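Local coordinates for protein lantibiotic dehydratase (Microbispora corallina, PDB 5EHK) that probably dehydrates serine and threonine residues of the NAI-107 precursor peptide, using glutamyl-tRNA as the source of the activating glutamate, at residues 3-17 against 782-794. Residues are numbered along the deposited sequence; the frame is centred on the assembly and turned at random.
Sequences DSPFRAWDVFMVRTP and HLAEIVVPLERRD
Trp9 lays its indole against Pro789 where two antiparallel strands, 6-17 at the N terminus and 785-792 some 765 residues later, pair within the lantibiotic dehydratase fold. The pairing falls into two antiparallel runs, Phe6 to Ala8 against Leu790 to Arg792 and Met13 to Arg15 against Glu785 to Val787, and the register slips by two residues at the loop between them. Trp9 stands at this break. Pro789 lies over one indole face, its CB 3.8 Å from the centroid of the five-membered ring in a CH-pi contact, while NE1 at the ring's edge donates to Glu791 OE2 at 3.0 Å. That oxygen is met from above its carboxylate plane, which stands 75° from the indole. Arg554 of helix 545-556 adds a cation-pi contact to Trp9. On the sheet face bearing Ala8 and Val14, Ile786 CG2 sits over the Phe12 ring, displaced toward its rim, 4.0 Å from the centroid. The ring gets there with CG between the backbone N and the carbonyl carbon (chi1 52°), and Phe154 meets it edge-to-face. Met13, Arg15, Glu785 and Val787 share the other face. The two planar groups of Arg15 and Glu785 are perpendicular, and Val787 CG2 lies over the centre of the guanidinium, 3.3 Å from Arg15 CZ. Near the N terminus, Arg793 reaches back across the first segment: NE donates to Ser4 O and NH2 to Phe6 O, while Glu387 of helix 380-395 forms a salt bridge with NH2. Arg7 CB lies over one face of the Arg793 guanidinium, toward its rim. On the same face as Val787, Arg15 NH1 forms a salt bridge with Glu785 OE1, 2.6 Å long and bent to 138° at the hydrogen.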
# COMPACT_ATOMS: atom_id res chain seq x y z
N ASP A 3 -39.98 1.50 -16.88
CA ASP A 3 -39.42 0.44 -16.03
C ASP A 3 -37.92 0.54 -15.59
O ASP A 3 -37.52 -0.08 -14.61
CB ASP A 3 -39.75 -0.96 -16.59
CG ASP A 3 -39.63 -2.07 -15.53
OD1 ASP A 3 -40.55 -2.19 -14.68
OD2 ASP A 3 -38.63 -2.83 -15.55
N SER A 4 -37.10 1.30 -16.31
CA SER A 4 -35.72 1.56 -15.86
C SER A 4 -35.71 2.52 -14.68
O SER A 4 -36.60 3.33 -14.55
CB SER A 4 -34.86 2.16 -16.98
OG SER A 4 -33.59 2.57 -16.49
N PRO A 5 -34.70 2.41 -13.79
CA PRO A 5 -34.60 3.41 -12.73
C PRO A 5 -34.15 4.76 -13.29
O PRO A 5 -34.24 5.76 -12.59
CB PRO A 5 -33.51 2.84 -11.82
CG PRO A 5 -32.66 2.02 -12.72
CD PRO A 5 -33.61 1.42 -13.72
N PHE A 6 -33.68 4.79 -14.53
CA PHE A 6 -33.37 6.07 -15.17
C PHE A 6 -34.37 6.38 -16.28
O PHE A 6 -34.85 5.47 -16.97
CB PHE A 6 -31.94 6.09 -15.74
CG PHE A 6 -30.88 5.76 -14.73
CD1 PHE A 6 -30.57 6.65 -13.71
CD2 PHE A 6 -30.21 4.55 -14.78
CE1 PHE A 6 -29.61 6.35 -12.78
CE2 PHE A 6 -29.25 4.23 -13.86
CZ PHE A 6 -28.95 5.14 -12.84
N ARG A 7 -34.71 7.66 -16.42
CA ARG A 7 -35.52 8.16 -17.52
C ARG A 7 -34.68 9.19 -18.27
O ARG A 7 -34.16 10.11 -17.65
CB ARG A 7 -36.78 8.85 -16.97
CG ARG A 7 -37.66 9.56 -18.02
CD ARG A 7 -38.69 10.53 -17.38
NE ARG A 7 -39.55 9.91 -16.38
CZ ARG A 7 -40.72 9.34 -16.64
NH1 ARG A 7 -41.18 9.32 -17.88
NH2 ARG A 7 -41.43 8.77 -15.65
N ALA A 8 -34.54 9.05 -19.58
CA ALA A 8 -33.80 10.04 -20.39
C ALA A 8 -34.61 11.32 -20.59
O ALA A 8 -35.84 11.32 -20.48
CB ALA A 8 -33.39 9.46 -21.73
N TRP A 9 -33.91 12.41 -20.86
CA TRP A 9 -34.53 13.69 -21.21
C TRP A 9 -35.23 13.62 -22.55
O TRP A 9 -34.92 12.75 -23.36
CB TRP A 9 -33.46 14.77 -21.31
CG TRP A 9 -33.00 15.37 -20.03
CD1 TRP A 9 -33.31 14.97 -18.76
CD2 TRP A 9 -32.15 16.51 -19.90
NE1 TRP A 9 -32.71 15.80 -17.85
CE2 TRP A 9 -31.98 16.74 -18.52
CE3 TRP A 9 -31.52 17.35 -20.81
CZ2 TRP A 9 -31.20 17.78 -18.04
CZ3 TRP A 9 -30.76 18.38 -20.34
CH2 TRP A 9 -30.60 18.59 -18.96
N ASP A 10 -36.14 14.55 -22.82
CA ASP A 10 -36.78 14.59 -24.13
C ASP A 10 -35.77 14.99 -25.19
O ASP A 10 -35.71 14.37 -26.25
CB ASP A 10 -37.90 15.62 -24.19
CG ASP A 10 -39.13 15.22 -23.41
OD1 ASP A 10 -39.27 14.02 -23.09
OD2 ASP A 10 -39.98 16.10 -23.17
N VAL A 11 -34.97 16.02 -24.90
CA VAL A 11 -34.00 16.53 -25.86
C VAL A 11 -32.63 15.97 -25.55
O VAL A 11 -32.40 15.48 -24.43
CB VAL A 11 -33.90 18.06 -25.87
CG1 VAL A 11 -35.26 18.66 -26.16
CG2 VAL A 11 -33.37 18.56 -24.54
N PHE A 12 -31.74 16.05 -26.53
CA PHE A 12 -30.37 15.60 -26.36
C PHE A 12 -29.48 16.39 -27.30
O PHE A 12 -29.99 17.04 -28.19
CB PHE A 12 -30.23 14.09 -26.58
CG PHE A 12 -30.82 13.58 -27.88
CD1 PHE A 12 -30.23 13.90 -29.10
CD2 PHE A 12 -31.93 12.76 -27.86
CE1 PHE A 12 -30.76 13.42 -30.28
CE2 PHE A 12 -32.46 12.28 -29.04
CZ PHE A 12 -31.87 12.61 -30.25
N MET A 13 -28.17 16.37 -27.06
CA MET A 13 -27.24 17.10 -27.92
C MET A 13 -26.58 16.13 -28.89
O MET A 13 -26.50 14.94 -28.62
CB MET A 13 -26.19 17.86 -27.10
CG MET A 13 -25.41 18.89 -27.91
SD MET A 13 -23.98 19.64 -27.08
CE MET A 13 -22.80 18.29 -27.08
N VAL A 14 -26.13 16.65 -30.02
CA VAL A 14 -25.50 15.83 -31.05
C VAL A 14 -24.18 16.47 -31.35
O VAL A 14 -24.12 17.70 -31.47
CB VAL A 14 -26.33 15.80 -32.34
CG1 VAL A 14 -25.65 14.94 -33.38
CG2 VAL A 14 -27.73 15.28 -32.05
N ARG A 15 -23.12 15.66 -31.41
CA ARG A 15 -21.82 16.13 -31.85
C ARG A 15 -21.58 15.51 -33.21
O ARG A 15 -21.89 14.33 -33.40
CB ARG A 15 -20.69 15.67 -30.93
CG ARG A 15 -20.96 15.72 -29.44
CD ARG A 15 -19.71 15.25 -28.69
NE ARG A 15 -19.85 15.40 -27.24
CZ ARG A 15 -19.90 14.36 -26.40
NH1 ARG A 15 -19.83 13.12 -26.86
NH2 ARG A 15 -20.04 14.58 -25.11
N THR A 16 -21.05 16.27 -34.15
CA THR A 16 -20.83 15.73 -35.49
C THR A 16 -19.81 16.53 -36.31
O THR A 16 -19.69 17.74 -36.14
CB THR A 16 -22.18 15.62 -36.21
OG1 THR A 16 -22.53 14.24 -36.31
CG2 THR A 16 -22.15 16.27 -37.61
N PRO A 17 -19.06 15.85 -37.20
CA PRO A 17 -18.14 16.60 -38.06
C PRO A 17 -18.85 17.26 -39.26
O PRO A 17 -19.94 16.83 -39.62
CB PRO A 17 -17.16 15.52 -38.54
CG PRO A 17 -17.96 14.26 -38.52
CD PRO A 17 -18.96 14.39 -37.41
N HIS A 782 -22.63 6.32 -37.33
CA HIS A 782 -21.35 5.93 -36.73
C HIS A 782 -20.37 7.11 -36.66
O HIS A 782 -19.36 7.05 -35.97
CB HIS A 782 -20.74 4.79 -37.55
CG HIS A 782 -20.28 5.21 -38.91
ND1 HIS A 782 -21.15 5.49 -39.94
CD2 HIS A 782 -19.03 5.39 -39.42
CE1 HIS A 782 -20.47 5.84 -41.02
NE2 HIS A 782 -19.18 5.78 -40.73
N LEU A 783 -20.72 8.20 -37.33
CA LEU A 783 -19.87 9.38 -37.36
C LEU A 783 -20.47 10.46 -36.51
O LEU A 783 -20.03 11.61 -36.55
CB LEU A 783 -19.81 9.94 -38.78
CG LEU A 783 -19.18 9.10 -39.87
CD1 LEU A 783 -18.95 10.00 -41.08
CD2 LEU A 783 -17.90 8.48 -39.37
N ALA A 784 -21.47 10.10 -35.71
CA ALA A 784 -22.18 11.09 -34.93
C ALA A 784 -22.32 10.57 -33.53
O ALA A 784 -22.61 9.38 -33.32
CB ALA A 784 -23.53 11.32 -35.52
N GLU A 785 -22.09 11.45 -32.56
CA GLU A 785 -22.25 11.10 -31.16
C GLU A 785 -23.54 11.73 -30.65
O GLU A 785 -23.84 12.89 -30.95
CB GLU A 785 -21.05 11.59 -30.34
CG GLU A 785 -20.22 10.47 -29.73
CD GLU A 785 -18.79 10.91 -29.41
OE1 GLU A 785 -18.61 12.06 -28.96
OE2 GLU A 785 -17.84 10.11 -29.65
N ILE A 786 -24.30 10.96 -29.90
CA ILE A 786 -25.49 11.49 -29.26
C ILE A 786 -25.25 11.58 -27.76
O ILE A 786 -24.86 10.59 -27.14
CB ILE A 786 -26.70 10.59 -29.58
CG1 ILE A 786 -27.00 10.68 -31.08
CG2 ILE A 786 -27.90 11.01 -28.78
CD1 ILE A 786 -27.90 9.60 -31.59
N VAL A 787 -25.41 12.76 -27.17
CA VAL A 787 -25.28 12.89 -25.73
C VAL A 787 -26.64 12.96 -25.06
O VAL A 787 -27.35 13.96 -25.15
CB VAL A 787 -24.52 14.15 -25.33
CG1 VAL A 787 -24.23 14.12 -23.85
CG2 VAL A 787 -23.23 14.26 -26.10
N VAL A 788 -27.00 11.90 -24.35
CA VAL A 788 -28.31 11.84 -23.75
C VAL A 788 -28.25 11.83 -22.24
O VAL A 788 -27.74 10.90 -21.66
CB VAL A 788 -29.11 10.63 -24.32
CG1 VAL A 788 -28.18 9.57 -24.88
CG2 VAL A 788 -30.12 10.06 -23.31
N PRO A 789 -28.75 12.89 -21.60
CA PRO A 789 -28.86 12.97 -20.13
C PRO A 789 -29.95 12.05 -19.62
O PRO A 789 -30.87 11.75 -20.35
CB PRO A 789 -29.26 14.43 -19.89
CG PRO A 789 -28.82 15.16 -21.15
CD PRO A 789 -29.03 14.18 -22.26
N LEU A 790 -29.84 11.61 -18.37
CA LEU A 790 -30.84 10.76 -17.73
C LEU A 790 -30.91 11.16 -16.26
O LEU A 790 -29.90 11.57 -15.68
CB LEU A 790 -30.46 9.28 -17.86
CG LEU A 790 -30.37 8.67 -19.28
CD1 LEU A 790 -28.95 8.74 -19.77
CD2 LEU A 790 -30.89 7.23 -19.38
N GLU A 791 -32.10 11.08 -15.65
CA GLU A 791 -32.27 11.41 -14.24
C GLU A 791 -32.86 10.22 -13.52
O GLU A 791 -33.49 9.37 -14.15
CB GLU A 791 -33.20 12.60 -14.04
CG GLU A 791 -32.83 13.85 -14.81
CD GLU A 791 -33.80 15.01 -14.57
OE1 GLU A 791 -34.84 14.80 -13.90
OE2 GLU A 791 -33.49 16.14 -15.02
N ARG A 792 -32.68 10.16 -12.20
CA ARG A 792 -33.37 9.15 -11.43
C ARG A 792 -34.87 9.29 -11.69
O ARG A 792 -35.42 10.39 -11.55
CB ARG A 792 -33.06 9.32 -9.95
CG ARG A 792 -33.59 8.20 -9.07
CD ARG A 792 -33.23 8.40 -7.58
NE ARG A 792 -33.59 9.73 -7.09
CZ ARG A 792 -32.71 10.65 -6.73
NH1 ARG A 792 -31.41 10.38 -6.79
NH2 ARG A 792 -33.12 11.84 -6.30
N ARG A 793 -35.53 8.20 -12.10
CA ARG A 793 -36.96 8.21 -12.43
C ARG A 793 -37.81 8.57 -11.20
O ARG A 793 -38.55 9.55 -11.23
CB ARG A 793 -37.39 6.85 -13.05
CG ARG A 793 -38.81 6.81 -13.66
CD ARG A 793 -39.10 5.48 -14.41
NE ARG A 793 -38.30 5.36 -15.62
CZ ARG A 793 -38.65 5.86 -16.81
NH1 ARG A 793 -39.80 6.49 -16.95
NH2 ARG A 793 -37.84 5.73 -17.85
N ASP A 794 -37.64 7.82 -10.12
CA ASP A 794 -38.28 8.10 -8.84
C ASP A 794 -37.48 9.20 -8.17
O ASP A 794 -36.48 8.94 -7.52
CB ASP A 794 -38.27 6.88 -7.93
CG ASP A 794 -38.73 7.20 -6.52
OD1 ASP A 794 -39.26 8.32 -6.28
OD2 ASP A 794 -38.56 6.33 -5.62
O HOH W 1 -36.00 5.58 -10.44